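Local coordinates for protein retinol dehydratase (Spodoptera frugiperda, PDB 1FMJ) that probably converts retinol to anhydroretinol, using a sulfotransferase-type fold that holds the nucleotide adenosine-3'-5'-diphosphate beside the retinol pocket, at residues 76-81 with 246-251; 84-89 with 257-262; 185-190 with 332-337. One frame throughout, in Å; residues are numbered along the deposited sequence.

Interaction 1: residues 76-81 with 246-251; sequences TTMTQE and LFYEDY. With A3P (adenosine-3'-5'-diphosphate), chain G.
Met78 lies along one face of the adenine of adenosine-3'-5'-diphosphate, with its CG 3.4 Å from A3P C5, while its thioether turns to the rings of Tyr248 and Tyr251. The site is the P-loop-like phosphate-binding turn of the sulfotransferase fold, where strand 66-70 of the parallel sheet leads into helix 76-87. At the start of that helix Thr76 and Thr77 each give a backbone N-H and a hydroxyl to the 5'-phosphate. Thr76 N reaches A3P O5P at 2.7 Å, Thr77 N reaches A3P O4P at 2.8 Å, and the two hydroxyls add to the same oxygens, so each of these oxygens receives two bonds.

A bend at chi3 (72°) of Met78 carries its methyl back over the purine, and the sulfur serves two Met-aromatic contacts of different kind. It sits at the edge of the Tyr248 ring, 5.0 Å from the centroid and 79° off the normal, but approaches Tyr251 obliquely, 4.8 Å from the centroid and 60° off the normal. The Met78 methyl CE adds a contact of 3.6 Å to Tyr251 CD1. The Tyr248 ring also has A3P N3 in its plane, and its OH donates to N3 at 2.9 Å. The base is therefore held from one face by Met78 and along one edge by Tyr248.

Next along the helix, Thr79 meets Tyr251, which lies one turn after Tyr248. Both side chains touch Leu183 of strand 179-184. The hydroxyl of Thr79 bonds back to Gly75 O; Tyr251 OH donates to Thr79 OG1 at 2.7 Å.

Interaction 2: residues 84-89 with 257-262; sequences WLIEND and GCIARI. With HG (mercury (II) ion), chain C.
Ile86 reaches across to helix 255-265 with the tip of its side chain, and CD1 does all of the touching. That methyl lies 3.9 Å from Ile262 CG2 and 4.1 Å from the carbonyl oxygen Ile259 O, one helical turn before; the CG2 of Ile259 stands a little farther off. The Ile86 and Ile262 side chains cross at about a right angle. In Ile262, CG2 is anti to the backbone N (chi1 -64° for CG1), which sets this branch toward Ile86 while CD1 runs off toward Tyr251. No hydrogen bond joins the two segments, and the 111 Å² buried between them is small and almost wholly apolar, the one polar neighbour of the Ile86 methyl being Ile259 O. Leu278 of helix 272-281 touches Ile86 and Ile259, adding a third helix to the cluster.

In the α/β sulfotransferase fold this is where the end of the phosphate-binding helix 76-87 meets helix 255-265, the second helix after the edge strand 243-247, beyond the short helix 248-253. The CA atoms of Ile86 and Ile262 are 8.4 Å apart.

After Ile86 the chain leaves the contact: Glu87 and Asn88 are partly exposed and Asp89 is exposed. Asn88, the first residue to leave helical backbone angles, folds its amide back along helix 76-87: ND2 donates to Trp84 O at 3.2 Å (N-H...O 151°), with the donor tilted 26° from the carbonyl plane, and it also lies over the face of the Trp84 indole. Glu87 OE1 forms a salt bridge with Lys268. On the other helix Arg261 is exposed.

Cys258, by contrast, is buried against Tyr251; its SG binds one mercury ion of this derivative at 2.4 Å, a site completed by the carbonyl oxygen of Asp254.

Interaction 3: residues 185-190 with 332-337; sequences RDPRDV and EKWIKD. With A3P (adenosine-3'-5'-diphosphate), chain G.
Asp186 OD1 accepts two bonds from Arg188, the residue whose guanidinium meets Ile335 across the contact. Arg188 N donates at 2.9 Å from the anti side of the carboxylate, and Arg188 NE at 3.0 Å to the syn lone pair. The first is the N-cap bond of helix 187-200; the second, together with Arg188 NH2 to Asp186 OD2 at 2.8 Å, makes a side-on bidentate salt bridge nearly in the guanidinium plane. A bend at chi3 (-61°) turns the arginine back onto its own cap.

With its rotation fixed by these two bonds, the guanidinium turns one face to the CD1 methyl of Ile335, which lies 3.8 Å from Arg188 NE; Trp319 gives it a cation-pi partner. Beside it Pro187, in the first turn of the helix, places CB 3.6 Å from Trp334 CZ3, meeting the indole obliquely. Phe228 of helix 227-235 packs on Pro187 and sets its ring edge-to-face with Trp334. These contacts join helix 325-338 to the helix that follows sheet strand 179-184.

Immediately before the cap, Arg185 extends to the 3'-phosphate of adenosine-3'-5'-diphosphate, with NH2 2.8 Å from A3P O3P and NH1 3.0 Å from A3P O3'. Within the contact itself, pairing with Asp186 probably offsets the charge of Arg188 where its guanidinium face packs on the Ile335 methyl.

How the interactions relate
Interactions 1 and 2 share helix 76-87 and are both buried, but interaction 1 is centred about 11 Å from the centre of the chain and interaction 2 about 20 Å. They also touch directly, since Tyr251 rests on Cys258 and Ile262. Interaction 3 is only partly buried and stays clear of interaction 2, the nearest atoms being about 12 Å apart. Between 1 and 3 the link is twofold: both reach the same ligand, one at the 5'-phosphate and adenine, the other through Arg185 at the 3'-phosphate, and Glu249 OE2 probably bonds to Asp186 N. Chemistry follows place: tyrosine, threonine and thioether in 1, aliphatic methyls in 2, a salt-bridged arginine against isoleucine in 3.

Interaction 1: residues 76-81 with 246-251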
loop_
_atom_site.group_PDB
_atom_site.type_symbol
_atom_site.label_atom_id
_atom_site.label_comp_id
_atom_site.label_asym_id
_atom_site.label_seq_id
_atom_site.Cartn_x
_atom_site.Cartn_y
_atom_site.Cartn_z
ATOM N N THR A 76 5.975 2.116 1.268
ATOM C CA THR A 76 5.418 1.827 2.589
ATOM C C THR A 76 6.298 0.924 3.464
ATOM O O THR A 76 6.496 1.202 4.648
ATOM C CB THR A 76 4.032 1.163 2.461
ATOM O OG1 THR A 76 3.299 1.798 1.411
ATOM C CG2 THR A 76 3.244 1.292 3.758
ATOM N N THR A 77 6.824 -0.152 2.887
ATOM C CA THR A 77 7.639 -1.096 3.657
ATOM C C THR A 77 8.855 -0.446 4.303
ATOM O O THR A 77 9.112 -0.657 5.487
ATOM C CB THR A 77 8.104 -2.276 2.789
ATOM O OG1 THR A 77 7.002 -2.754 2.009
ATOM C CG2 THR A 77 8.607 -3.413 3.674
ATOM N N MET A 78 9.600 0.339 3.524
ATOM C CA MET A 78 10.780 1.042 4.021
ATOM C C MET A 78 10.386 1.889 5.210
ATOM O O MET A 78 10.988 1.816 6.281
ATOM C CB MET A 78 11.330 2.000 2.969
ATOM C CG MET A 78 11.721 1.369 1.674
ATOM S SD MET A 78 12.107 2.647 0.509
ATOM C CE MET A 78 13.676 3.231 1.175
ATOM N N THR A 79 9.374 2.719 4.984
ATOM C CA THR A 79 8.864 3.627 5.999
ATOM C C THR A 79 8.444 2.869 7.251
ATOM O O THR A 79 8.739 3.295 8.367
ATOM C CB THR A 79 7.655 4.418 5.466
ATOM O OG1 THR A 79 8.013 5.063 4.241
ATOM C CG2 THR A 79 7.216 5.477 6.479
ATOM N N GLN A 80 7.754 1.747 7.073
ATOM C CA GLN A 80 7.320 0.961 8.228
ATOM C C GLN A 80 8.508 0.538 9.079
ATOM O O GLN A 80 8.451 0.588 10.301
ATOM C CB GLN A 80 6.571 -0.292 7.788
ATOM C CG GLN A 80 5.163 -0.029 7.322
ATOM C CD GLN A 80 4.483 -1.279 6.853
ATOM O OE1 GLN A 80 4.187 -2.169 7.644
ATOM N NE2 GLN A 80 4.232 -1.361 5.554
ATOM N N GLU A 81 9.578 0.112 8.423
ATOM C CA GLU A 81 10.767 -0.340 9.130
ATOM C C GLU A 81 11.437 0.809 9.855
ATOM O O GLU A 81 11.787 0.684 11.033
ATOM C CB GLU A 81 11.750 -0.991 8.158
ATOM C CG GLU A 81 12.972 -1.614 8.833
ATOM C CD GLU A 81 12.661 -2.890 9.607
ATOM O OE1 GLU A 81 13.615 -3.510 10.121
ATOM O OE2 GLU A 81 11.476 -3.278 9.700
ATOM N N LEU A 246 5.980 12.453 2.503
ATOM C CA LEU A 246 7.305 12.225 1.956
ATOM C C LEU A 246 7.207 11.647 0.554
ATOM O O LEU A 246 6.177 11.091 0.168
ATOM C CB LEU A 246 8.094 11.254 2.842
ATOM C CG LEU A 246 8.315 11.625 4.308
ATOM C CD1 LEU A 246 9.073 10.505 4.998
ATOM C CD2 LEU A 246 9.095 12.949 4.396
ATOM N N PHE A 247 8.285 11.783 -0.209
ATOM C CA PHE A 247 8.330 11.249 -1.562
ATOM C C PHE A 247 9.357 10.129 -1.622
ATOM O O PHE A 247 10.483 10.281 -1.150
ATOM C CB PHE A 247 8.704 12.335 -2.575
ATOM C CG PHE A 247 7.615 13.341 -2.819
ATOM C CD1 PHE A 247 7.641 14.579 -2.197
ATOM C CD2 PHE A 247 6.563 13.048 -3.679
ATOM C CE1 PHE A 247 6.636 15.514 -2.426
ATOM C CE2 PHE A 247 5.554 13.975 -3.912
ATOM C CZ PHE A 247 5.592 15.210 -3.286
ATOM N N TYR A 248 8.963 9.005 -2.211
ATOM C CA TYR A 248 9.840 7.847 -2.331
ATOM C C TYR A 248 11.180 8.214 -2.966
ATOM O O TYR A 248 12.222 7.680 -2.597
ATOM C CB TYR A 248 9.147 6.774 -3.162
ATOM C CG TYR A 248 10.042 5.621 -3.554
ATOM C CD1 TYR A 248 10.437 4.661 -2.621
ATOM C CD2 TYR A 248 10.500 5.496 -4.858
ATOM C CE1 TYR A 248 11.268 3.599 -2.990
ATOM C CE2 TYR A 248 11.324 4.448 -5.234
ATOM C CZ TYR A 248 11.703 3.506 -4.303
ATOM O OH TYR A 248 12.502 2.463 -4.705
ATOM N N GLU A 249 11.147 9.123 -3.927
ATOM C CA GLU A 249 12.363 9.543 -4.597
ATOM C C GLU A 249 13.384 10.140 -3.620
ATOM O O GLU A 249 14.585 9.875 -3.729
ATOM C CB GLU A 249 12.037 10.554 -5.700
ATOM C CG GLU A 249 11.318 9.973 -6.925
ATOM C CD GLU A 249 9.861 9.608 -6.674
ATOM O OE1 GLU A 249 9.249 10.163 -5.736
ATOM O OE2 GLU A 249 9.318 8.781 -7.437
ATOM N N ASP A 250 12.914 10.934 -2.663
ATOM C CA ASP A 250 13.823 11.541 -1.703
ATOM C C ASP A 250 14.558 10.514 -0.851
ATOM O O ASP A 250 15.661 10.779 -0.380
ATOM C CB ASP A 250 13.083 12.551 -0.823
ATOM C CG ASP A 250 12.660 13.789 -1.606
ATOM O OD1 ASP A 250 13.444 14.233 -2.474
ATOM O OD2 ASP A 250 11.560 14.325 -1.355
ATOM N N TYR A 251 13.950 9.344 -0.667
ATOM C CA TYR A 251 14.570 8.261 0.096
ATOM C C TYR A 251 15.842 7.809 -0.625
ATOM O O TYR A 251 16.838 7.460 0.007
ATOM C CB TYR A 251 13.623 7.055 0.189
ATOM C CG TYR A 251 12.632 7.055 1.341
ATOM C CD1 TYR A 251 11.547 6.178 1.335
ATOM C CD2 TYR A 251 12.794 7.895 2.446
ATOM C CE1 TYR A 251 10.647 6.129 2.393
ATOM C CE2 TYR A 251 11.889 7.852 3.526
ATOM C CZ TYR A 251 10.820 6.965 3.485
ATOM O OH TYR A 251 9.924 6.903 4.523
HETATM P P1 A3P G . 9.825 -1.342 -7.120
HETATM O O1P A3P G . 8.758 -2.254 -7.565
HETATM O O2P A3P G . 11.104 -2.056 -6.929
HETATM O O3P A3P G . 10.004 -0.249 -8.088
HETATM P P2 A3P G . 5.507 -0.581 -0.930
HETATM O O4P A3P G . 6.281 -1.003 0.248
HETATM O O5P A3P G . 4.691 0.612 -0.619
HETATM O O6P A3P G . 4.650 -1.706 -1.402
HETATM O "O5'" A3P G . 6.511 -0.196 -2.088
HETATM C "C5'" A3P G . 7.419 -1.138 -2.633
HETATM C "C4'" A3P G . 8.455 -0.449 -3.527
HETATM O "O4'" A3P G . 9.541 0.014 -2.674
HETATM C "C3'" A3P G . 9.103 -1.411 -4.524
HETATM O "O3'" A3P G . 9.399 -0.682 -5.738
HETATM C "C2'" A3P G . 10.287 -1.914 -3.724
HETATM O "O2'" A3P G . 11.294 -2.653 -4.409
HETATM C "C1'" A3P G . 10.759 -0.614 -3.092
HETATM N N9 A3P G . 11.640 -0.832 -1.937
HETATM C C8 A3P G . 11.477 -1.677 -0.850
HETATM N N7 A3P G . 12.447 -1.644 0.024
HETATM C C5 A3P G . 13.329 -0.713 -0.507
HETATM C C6 A3P G . 14.595 -0.191 -0.069
HETATM N N6 A3P G . 15.191 -0.573 1.065
HETATM N N1 A3P G . 15.228 0.762 -0.865
HETATM C C2 A3P G . 14.649 1.184 -2.036
HETATM N N3 A3P G . 13.455 0.763 -2.556
HETATM C C4 A3P G . 12.845 -0.191 -1.736
#

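Interaction 2: residues 84-89 with 257-262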
loop_
_atom_site.group_PDB
_atom_site.type_symbol
_atom_site.label_atom_id
_atom_site.label_comp_id
_atom_site.label_asym_id
_atom_site.label_seq_id
_atom_site.Cartn_x
_atom_site.Cartn_y
_atom_site.Cartn_z
ATOM N N TRP A 84 9.297 1.892 12.795
ATOM C CA TRP A 84 9.262 0.954 13.905
ATOM C C TRP A 84 10.544 1.009 14.706
ATOM O O TRP A 84 10.514 1.038 15.928
ATOM C CB TRP A 84 9.040 -0.480 13.418
ATOM C CG TRP A 84 8.481 -1.383 14.487
ATOM C CD1 TRP A 84 7.160 -1.571 14.797
ATOM C CD2 TRP A 84 9.225 -2.197 15.401
ATOM N NE1 TRP A 84 7.040 -2.451 15.846
ATOM C CE2 TRP A 84 8.289 -2.853 16.236
ATOM C CE3 TRP A 84 10.592 -2.437 15.598
ATOM C CZ2 TRP A 84 8.676 -3.738 17.251
ATOM C CZ3 TRP A 84 10.978 -3.319 16.612
ATOM C CH2 TRP A 84 10.020 -3.957 17.422
ATOM N N LEU A 85 11.674 1.015 14.017
ATOM C CA LEU A 85 12.959 1.054 14.703
ATOM C C LEU A 85 13.128 2.336 15.504
ATOM O O LEU A 85 13.618 2.306 16.634
ATOM C CB LEU A 85 14.104 0.908 13.695
ATOM C CG LEU A 85 14.273 -0.522 13.174
ATOM C CD1 LEU A 85 15.224 -0.570 11.981
ATOM C CD2 LEU A 85 14.780 -1.397 14.318
ATOM N N ILE A 86 12.710 3.456 14.919
ATOM C CA ILE A 86 12.823 4.751 15.575
ATOM C C ILE A 86 11.937 4.855 16.816
ATOM O O ILE A 86 12.336 5.445 17.817
ATOM C CB ILE A 86 12.480 5.890 14.594
ATOM C CG1 ILE A 86 13.495 5.882 13.444
ATOM C CG2 ILE A 86 12.488 7.234 15.326
ATOM C CD1 ILE A 86 13.285 6.966 12.401
ATOM N N GLU A 87 10.737 4.286 16.748
ATOM C CA GLU A 87 9.824 4.310 17.884
ATOM C C GLU A 87 10.263 3.286 18.925
ATOM O O GLU A 87 9.863 3.369 20.080
ATOM C CB GLU A 87 8.388 3.990 17.439
ATOM C CG GLU A 87 7.761 4.991 16.481
ATOM C CD GLU A 87 7.463 6.327 17.135
ATOM O OE1 GLU A 87 8.316 6.815 17.903
ATOM O OE2 GLU A 87 6.387 6.902 16.870
ATOM N N ASN A 88 11.094 2.325 18.523
ATOM C CA ASN A 88 11.543 1.293 19.458
ATOM C C ASN A 88 13.028 1.274 19.827
ATOM O O ASN A 88 13.623 0.207 19.978
ATOM C CB ASN A 88 11.116 -0.086 18.949
ATOM C CG ASN A 88 9.655 -0.388 19.250
ATOM O OD1 ASN A 88 9.291 -0.659 20.400
ATOM N ND2 ASN A 88 8.807 -0.326 18.225
ATOM N N ASP A 89 13.622 2.457 19.964
ATOM C CA ASP A 89 15.024 2.575 20.366
ATOM C C ASP A 89 16.007 1.810 19.492
ATOM O O ASP A 89 16.959 1.212 19.999
ATOM C CB ASP A 89 15.182 2.096 21.807
ATOM C CG ASP A 89 14.259 2.817 22.761
ATOM O OD1 ASP A 89 14.331 4.060 22.825
ATOM O OD2 ASP A 89 13.461 2.143 23.447
ATOM N N GLY A 257 18.864 12.161 5.406
ATOM C CA GLY A 257 18.083 13.371 5.604
ATOM C C GLY A 257 16.628 13.037 5.868
ATOM O O GLY A 257 15.963 13.691 6.679
ATOM N N CYS A 258 16.125 12.020 5.176
ATOM C CA CYS A 258 14.747 11.586 5.365
ATOM C C CYS A 258 14.596 10.952 6.743
ATOM O O CYS A 258 13.614 11.186 7.440
ATOM C CB CYS A 258 14.355 10.568 4.296
ATOM S SG CYS A 258 13.898 11.268 2.703
ATOM N N ILE A 259 15.573 10.141 7.129
ATOM C CA ILE A 259 15.532 9.484 8.430
ATOM C C ILE A 259 15.435 10.524 9.544
ATOM O O ILE A 259 14.749 10.312 10.547
ATOM C CB ILE A 259 16.783 8.606 8.659
ATOM C CG1 ILE A 259 16.750 7.398 7.713
ATOM C CG2 ILE A 259 16.836 8.143 10.107
ATOM C CD1 ILE A 259 17.963 6.485 7.819
ATOM N N ALA A 260 16.118 11.650 9.347
ATOM C CA ALA A 260 16.119 12.736 10.319
ATOM C C ALA A 260 14.744 13.386 10.370
ATOM O O ALA A 260 14.219 13.679 11.446
ATOM C CB ALA A 260 17.185 13.775 9.950
ATOM N N ARG A 261 14.160 13.620 9.202
ATOM C CA ARG A 261 12.843 14.221 9.158
ATOM C C ARG A 261 11.855 13.339 9.921
ATOM O O ARG A 261 11.048 13.835 10.703
ATOM C CB ARG A 261 12.374 14.402 7.712
ATOM C CG ARG A 261 13.166 15.427 6.914
ATOM C CD ARG A 261 12.495 15.702 5.577
ATOM N NE ARG A 261 11.229 16.406 5.743
ATOM C CZ ARG A 261 10.381 16.663 4.750
ATOM N NH1 ARG A 261 10.663 16.267 3.516
ATOM N NH2 ARG A 261 9.257 17.320 4.989
ATOM N N ILE A 262 11.925 12.030 9.703
ATOM C CA ILE A 262 11.017 11.116 10.383
ATOM C C ILE A 262 11.264 11.083 11.895
ATOM O O ILE A 262 10.325 10.941 12.681
ATOM C CB ILE A 262 11.127 9.688 9.805
ATOM C CG1 ILE A 262 10.678 9.693 8.340
ATOM C CG2 ILE A 262 10.265 8.720 10.623
ATOM C CD1 ILE A 262 10.975 8.409 7.603
HETATM HG HG HG C . 15.445 13.097 2.365
#

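Interaction 3: residues 185-190 with 332-337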
loop_
_atom_site.group_PDB
_atom_site.type_symbol
_atom_site.label_atom_id
_atom_site.label_comp_id
_atom_site.label_asym_id
_atom_site.label_seq_id
_atom_site.Cartn_x
_atom_site.Cartn_y
_atom_site.Cartn_z
ATOM N N ARG A 185 4.821 8.615 -4.629
ATOM C CA ARG A 185 5.876 8.252 -5.562
ATOM C C ARG A 185 5.375 8.537 -6.972
ATOM O O ARG A 185 4.174 8.484 -7.225
ATOM C CB ARG A 185 6.177 6.757 -5.410
ATOM C CG ARG A 185 7.338 6.231 -6.249
ATOM C CD ARG A 185 7.447 4.715 -6.117
ATOM N NE ARG A 185 8.601 4.199 -6.850
ATOM C CZ ARG A 185 8.901 2.911 -6.982
ATOM N NH1 ARG A 185 8.131 1.974 -6.427
ATOM N NH2 ARG A 185 9.983 2.563 -7.670
ATOM N N ASP A 186 6.294 8.846 -7.882
ATOM C CA ASP A 186 5.937 9.123 -9.275
ATOM C C ASP A 186 4.932 8.044 -9.675
ATOM O O ASP A 186 5.223 6.861 -9.552
ATOM C CB ASP A 186 7.185 9.019 -10.151
ATOM C CG ASP A 186 6.946 9.461 -11.579
ATOM O OD1 ASP A 186 5.944 9.036 -12.200
ATOM O OD2 ASP A 186 7.778 10.242 -12.078
ATOM N N PRO A 187 3.748 8.441 -10.172
ATOM C CA PRO A 187 2.676 7.529 -10.592
ATOM C C PRO A 187 3.094 6.483 -11.629
ATOM O O PRO A 187 2.587 5.356 -11.637
ATOM C CB PRO A 187 1.610 8.470 -11.163
ATOM C CG PRO A 187 1.942 9.799 -10.606
ATOM C CD PRO A 187 3.425 9.827 -10.550
ATOM N N ARG A 188 4.003 6.861 -12.514
ATOM C CA ARG A 188 4.443 5.948 -13.559
ATOM C C ARG A 188 5.214 4.746 -13.021
ATOM O O ARG A 188 5.012 3.625 -13.489
ATOM C CB ARG A 188 5.236 6.726 -14.605
ATOM C CG ARG A 188 4.337 7.702 -15.358
ATOM C CD ARG A 188 5.117 8.777 -16.076
ATOM N NE ARG A 188 5.887 9.582 -15.144
ATOM C CZ ARG A 188 6.536 10.689 -15.478
ATOM N NH1 ARG A 188 6.505 11.120 -16.730
ATOM N NH2 ARG A 188 7.213 11.361 -14.558
ATOM N N ASP A 189 6.073 4.973 -12.030
ATOM C CA ASP A 189 6.835 3.891 -11.407
ATOM C C ASP A 189 5.926 3.075 -10.483
ATOM O O ASP A 189 6.146 1.885 -10.263
ATOM C CB ASP A 189 8.006 4.450 -10.593
ATOM C CG ASP A 189 9.103 5.007 -11.464
ATOM O OD1 ASP A 189 9.340 4.423 -12.545
ATOM O OD2 ASP A 189 9.742 6.009 -11.060
ATOM N N VAL A 190 4.930 3.745 -9.911
ATOM C CA VAL A 190 3.959 3.097 -9.043
ATOM C C VAL A 190 3.177 2.097 -9.900
ATOM O O VAL A 190 2.881 0.979 -9.468
ATOM C CB VAL A 190 2.958 4.138 -8.443
ATOM C CG1 VAL A 190 1.809 3.428 -7.764
ATOM C CG2 VAL A 190 3.670 5.041 -7.438
ATOM N N GLU A 332 1.977 11.988 -19.498
ATOM C CA GLU A 332 2.287 13.398 -19.265
ATOM C C GLU A 332 1.009 14.230 -19.232
ATOM O O GLU A 332 0.842 15.093 -18.380
ATOM C CB GLU A 332 3.235 13.920 -20.353
ATOM N N LYS A 333 0.105 13.965 -20.162
ATOM C CA LYS A 333 -1.157 14.688 -20.213
ATOM C C LYS A 333 -1.916 14.439 -18.910
ATOM O O LYS A 333 -2.411 15.375 -18.272
ATOM C CB LYS A 333 -1.975 14.193 -21.408
ATOM C CG LYS A 333 -3.298 14.903 -21.649
ATOM C CD LYS A 333 -3.959 14.314 -22.894
ATOM C CE LYS A 333 -5.295 14.956 -23.216
ATOM N NZ LYS A 333 -5.821 14.445 -24.527
ATOM N N TRP A 334 -1.988 13.172 -18.515
ATOM C CA TRP A 334 -2.687 12.782 -17.301
ATOM C C TRP A 334 -2.095 13.479 -16.092
ATOM O O TRP A 334 -2.820 14.003 -15.244
ATOM C CB TRP A 334 -2.621 11.264 -17.120
ATOM C CG TRP A 334 -3.279 10.758 -15.872
ATOM C CD1 TRP A 334 -4.582 10.940 -15.494
ATOM C CD2 TRP A 334 -2.679 9.936 -14.858
ATOM N NE1 TRP A 334 -4.830 10.280 -14.311
ATOM C CE2 TRP A 334 -3.681 9.655 -13.901
ATOM C CE3 TRP A 334 -1.392 9.407 -14.669
ATOM C CZ2 TRP A 334 -3.438 8.866 -12.766
ATOM C CZ3 TRP A 334 -1.149 8.622 -13.543
ATOM C CH2 TRP A 334 -2.170 8.359 -12.606
ATOM N N ILE A 335 -0.774 13.495 -16.003
ATOM C CA ILE A 335 -0.150 14.155 -14.859
ATOM C C ILE A 335 -0.338 15.676 -14.903
ATOM O O ILE A 335 -0.613 16.302 -13.878
ATOM C CB ILE A 335 1.348 13.818 -14.773
ATOM C CG1 ILE A 335 1.520 12.312 -14.541
ATOM C CG2 ILE A 335 1.994 14.601 -13.636
ATOM C CD1 ILE A 335 2.964 11.866 -14.451
ATOM N N LYS A 336 -0.205 16.269 -16.083
ATOM C CA LYS A 336 -0.363 17.720 -16.209
ATOM C C LYS A 336 -1.781 18.147 -15.846
ATOM O O LYS A 336 -1.983 19.153 -15.154
ATOM C CB LYS A 336 -0.034 18.177 -17.631
ATOM C CG LYS A 336 1.437 18.061 -17.989
ATOM C CD LYS A 336 1.695 18.528 -19.414
ATOM C CE LYS A 336 3.154 18.373 -19.800
ATOM N NZ LYS A 336 3.374 18.743 -21.222
ATOM N N ASP A 337 -2.762 17.377 -16.307
ATOM C CA ASP A 337 -4.143 17.695 -16.009
ATOM C C ASP A 337 -4.412 17.642 -14.508
ATOM O O ASP A 337 -5.044 18.539 -13.958
ATOM C CB ASP A 337 -5.084 16.738 -16.735
ATOM C CG ASP A 337 -5.077 16.939 -18.237
ATOM O OD1 ASP A 337 -4.686 18.039 -18.681
ATOM O OD2 ASP A 337 -5.472 16.005 -18.970
HETATM P P1 A3P G . 9.825 -1.342 -7.120
HETATM O O1P A3P G . 8.758 -2.254 -7.565
HETATM O O2P A3P G . 11.104 -2.056 -6.929
HETATM O O3P A3P G . 10.004 -0.249 -8.088
HETATM P P2 A3P G . 5.507 -0.581 -0.930
HETATM O O4P A3P G . 6.281 -1.003 0.248
HETATM O O5P A3P G . 4.691 0.612 -0.619
HETATM O O6P A3P G . 4.650 -1.706 -1.402
HETATM O "O5'" A3P G . 6.511 -0.196 -2.088
HETATM C "C5'" A3P G . 7.419 -1.138 -2.633
HETATM C "C4'" A3P G . 8.455 -0.449 -3.527
HETATM O "O4'" A3P G . 9.541 0.014 -2.674
HETATM C "C3'" A3P G . 9.103 -1.411 -4.524
HETATM O "O3'" A3P G . 9.399 -0.682 -5.738
HETATM C "C2'" A3P G . 10.287 -1.914 -3.724
HETATM O "O2'" A3P G . 11.294 -2.653 -4.409
HETATM C "C1'" A3P G . 10.759 -0.614 -3.092
HETATM N N9 A3P G . 11.640 -0.832 -1.937
HETATM C C8 A3P G . 11.477 -1.677 -0.850
HETATM N N7 A3P G . 12.447 -1.644 0.024
HETATM C C5 A3P G . 13.329 -0.713 -0.507
HETATM C C6 A3P G . 14.595 -0.191 -0.069
HETATM N N6 A3P G . 15.191 -0.573 1.065
HETATM N N1 A3P G . 15.228 0.762 -0.865
HETATM C C2 A3P G . 14.649 1.184 -2.036
HETATM N N3 A3P G . 13.455 0.763 -2.556
HETATM C C4 A3P G . 12.845 -0.191 -1.736
#